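Local coordinates for protein-glutaminase (Chryseobacterium proteolyticum, PDB 3A54) that probably deamidates glutamine side chains in proteins, releasing ammonia, with this chain representing its pro form, at residues 43-48 / 155-160. The protein carries 1 engineered substitution. Residues are numbered along the deposited sequence; the frame is centred on the assembly and turned at random. Where two conformers were deposited one is given.
Sequences FMLTQQ and GCYARA. Engineered in segment 43-48: Gln47 (natural residue Ala).
Gln47 reaches across to Cys156 at the start of helix 156-169, a placement that recalls the papain-like clan to which the glutaminase family belongs: Cys156, His197 and Asp217 are arranged as a Cys-His-Asp triad would be. The loop 43-48, probably part of the prosegment, thus appears to fill the active-site cleft. Gln47 is an engineered replacement for alanine, and its amide lies where a substrate glutamine might be attacked. CG stands anti to the carbonyl carbon (chi1 -59°) and the chain then runs out straight, carrying the amide flat over the sulfur. SG sits almost directly above Gln47 CD, on one face of the amide, 3.0 Å from that carbon. On the same face the backbone N of Cys156 donates to Gln47 OE1 (3.1 Å, N-H...O 149°), from 53° out of the carbonyl plane, consistent with an oxyanion-hole donor. A water gives OE1 a second bond of 2.6 Å. At the other end of the amide, NE2 is hydrogen-bonded to the carbonyl of Tyr196.

Beside this site the Leu45 and Tyr157 side chains cross at about a right angle. In the Leu45 conformer described, CD1 presses over one ring face in a CH-pi contact, 3.5 Å from the centroid, while Gly155 C backs the opposite face. Leu45 O, hydrogen-bonded to Tyr196 OH, approaches Tyr157 CD1 to 3.1 Å. With Tyr157 cut back to an alanine, Leu45 CD1 would probably lose the ring face it rests on, a gap opening between loop and helix. Farther along the loop, Thr46 OG1 accepts from Gln48 N in an ST turn and also pairs with Asp154. The water on Gln47 OE1 is held from the helix side by Arg159 NH2, at 2.9 Å.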
loop_
_atom_site.group_PDB
_atom_site.type_symbol
_atom_site.label_atom_id
_atom_site.label_comp_id
_atom_site.label_asym_id
_atom_site.label_seq_id
_atom_site.Cartn_x
_atom_site.Cartn_y
_atom_site.Cartn_z
ATOM N N PHE A 43 -2.650 -10.069 -1.328
ATOM C CA PHE A 43 -3.966 -9.650 -1.791
ATOM C C PHE A 43 -3.925 -8.195 -2.226
ATOM O O PHE A 43 -3.036 -7.443 -1.824
ATOM C CB PHE A 43 -5.014 -9.781 -0.673
ATOM C CG PHE A 43 -5.253 -11.187 -0.200
ATOM C CD1 PHE A 43 -5.763 -12.146 -1.049
ATOM C CD2 PHE A 43 -5.046 -11.524 1.118
ATOM C CE1 PHE A 43 -6.016 -13.441 -0.597
ATOM C CE2 PHE A 43 -5.293 -12.811 1.575
ATOM C CZ PHE A 43 -5.767 -13.770 0.710
ATOM N N MET A 44 -4.906 -7.781 -3.016
ATOM C CA MET A 44 -4.978 -6.381 -3.418
ATOM C C MET A 44 -5.085 -5.459 -2.205
ATOM O O MET A 44 -5.670 -5.835 -1.177
ATOM C CB MET A 44 -6.176 -6.140 -4.343
ATOM C CG MET A 44 -7.530 -6.308 -3.661
ATOM S SD MET A 44 -8.942 -6.073 -4.757
ATOM C CE MET A 44 -8.899 -4.304 -4.975
ATOM N N LEU A 45 -4.494 -4.270 -2.353
ATOM C CA LEU A 45 -4.582 -3.167 -1.396
ATOM C C LEU A 45 -3.804 -3.379 -0.096
ATOM O O LEU A 45 -2.939 -2.571 0.246
ATOM C CB LEU A 45 -6.039 -2.784 -1.123
ATOM C CG LEU A 45 -6.260 -1.412 -0.494
ATOM C CD1 LEU A 45 -5.614 -0.314 -1.344
ATOM C CD2 LEU A 45 -7.745 -1.146 -0.311
ATOM N N THR A 46 -4.102 -4.448 0.632
ATOM C CA THR A 46 -3.358 -4.709 1.860
ATOM C C THR A 46 -1.903 -5.066 1.548
ATOM O O THR A 46 -1.629 -5.753 0.560
ATOM C CB THR A 46 -4.006 -5.829 2.712
ATOM O OG1 THR A 46 -3.179 -6.094 3.852
ATOM C CG2 THR A 46 -4.153 -7.106 1.908
ATOM N N GLN A 47 -0.975 -4.597 2.383
ATOM C CA GLN A 47 0.438 -4.958 2.261
ATOM C C GLN A 47 0.765 -6.288 2.919
ATOM O O GLN A 47 1.887 -6.781 2.819
ATOM C CB GLN A 47 1.314 -3.911 2.937
ATOM C CG GLN A 47 1.161 -2.536 2.383
ATOM C CD GLN A 47 2.008 -1.530 3.135
ATOM O OE1 GLN A 47 1.520 -0.842 4.046
ATOM N NE2 GLN A 47 3.286 -1.436 2.763
ATOM N N GLN A 48 -0.205 -6.854 3.617
ATOM C CA GLN A 48 0.106 -8.018 4.418
ATOM C C GLN A 48 0.172 -9.322 3.639
ATOM O O GLN A 48 -0.556 -9.536 2.671
ATOM C CB GLN A 48 -0.849 -8.105 5.595
ATOM C CG GLN A 48 -0.775 -6.852 6.435
ATOM C CD GLN A 48 -1.570 -6.950 7.700
ATOM O OE1 GLN A 48 -1.318 -7.807 8.540
ATOM N NE2 GLN A 48 -2.529 -6.067 7.851
ATOM N N GLY A 155 -1.435 -0.077 5.373
ATOM C CA GLY A 155 -2.071 1.194 5.092
ATOM C C GLY A 155 -1.240 2.161 4.269
ATOM O O GLY A 155 -1.579 3.338 4.186
ATOM N N CYS A 156 -0.166 1.670 3.650
ATOM C CA CYS A 156 0.695 2.534 2.829
ATOM C C CYS A 156 -0.115 3.326 1.811
ATOM O O CYS A 156 0.181 4.498 1.536
ATOM C CB CYS A 156 1.781 1.726 2.113
ATOM S SG CYS A 156 1.172 0.416 1.010
ATOM N N TYR A 157 -1.129 2.670 1.254
ATOM C CA TYR A 157 -1.957 3.257 0.212
ATOM C C TYR A 157 -2.702 4.487 0.714
ATOM O O TYR A 157 -2.797 5.504 0.012
ATOM C CB TYR A 157 -2.945 2.218 -0.323
ATOM C CG TYR A 157 -3.739 1.486 0.749
ATOM C CD1 TYR A 157 -3.243 0.330 1.353
ATOM C CD2 TYR A 157 -4.987 1.951 1.148
ATOM C CE1 TYR A 157 -3.979 -0.336 2.335
ATOM C CE2 TYR A 157 -5.729 1.289 2.116
ATOM C CZ TYR A 157 -5.221 0.157 2.707
ATOM O OH TYR A 157 -5.975 -0.482 3.663
ATOM N N ALA A 158 -3.233 4.406 1.933
ATOM C CA ALA A 158 -3.939 5.539 2.510
ATOM C C ALA A 158 -2.962 6.659 2.867
ATOM O O ALA A 158 -3.245 7.836 2.633
ATOM C CB ALA A 158 -4.741 5.108 3.739
ATOM N N ARG A 159 -1.807 6.301 3.427
ATOM C CA ARG A 159 -0.817 7.319 3.769
ATOM C C ARG A 159 -0.373 8.075 2.517
ATOM O O ARG A 159 -0.246 9.298 2.547
ATOM C CB ARG A 159 0.400 6.729 4.497
ATOM C CG ARG A 159 0.068 6.010 5.815
ATOM C CD ARG A 159 1.298 5.872 6.711
ATOM N NE ARG A 159 2.420 5.197 6.069
ATOM C CZ ARG A 159 2.551 3.874 5.984
ATOM N NH1 ARG A 159 1.629 3.071 6.510
ATOM N NH2 ARG A 159 3.617 3.353 5.395
ATOM N N ALA A 160 -0.152 7.353 1.421
ATOM C CA ALA A 160 0.321 7.996 0.189
ATOM C C ALA A 160 -0.745 8.912 -0.413
ATOM O O ALA A 160 -0.434 10.006 -0.909
ATOM C CB ALA A 160 0.781 6.955 -0.832
HETATM O O HOH W 1 2.917 0.576 5.789
#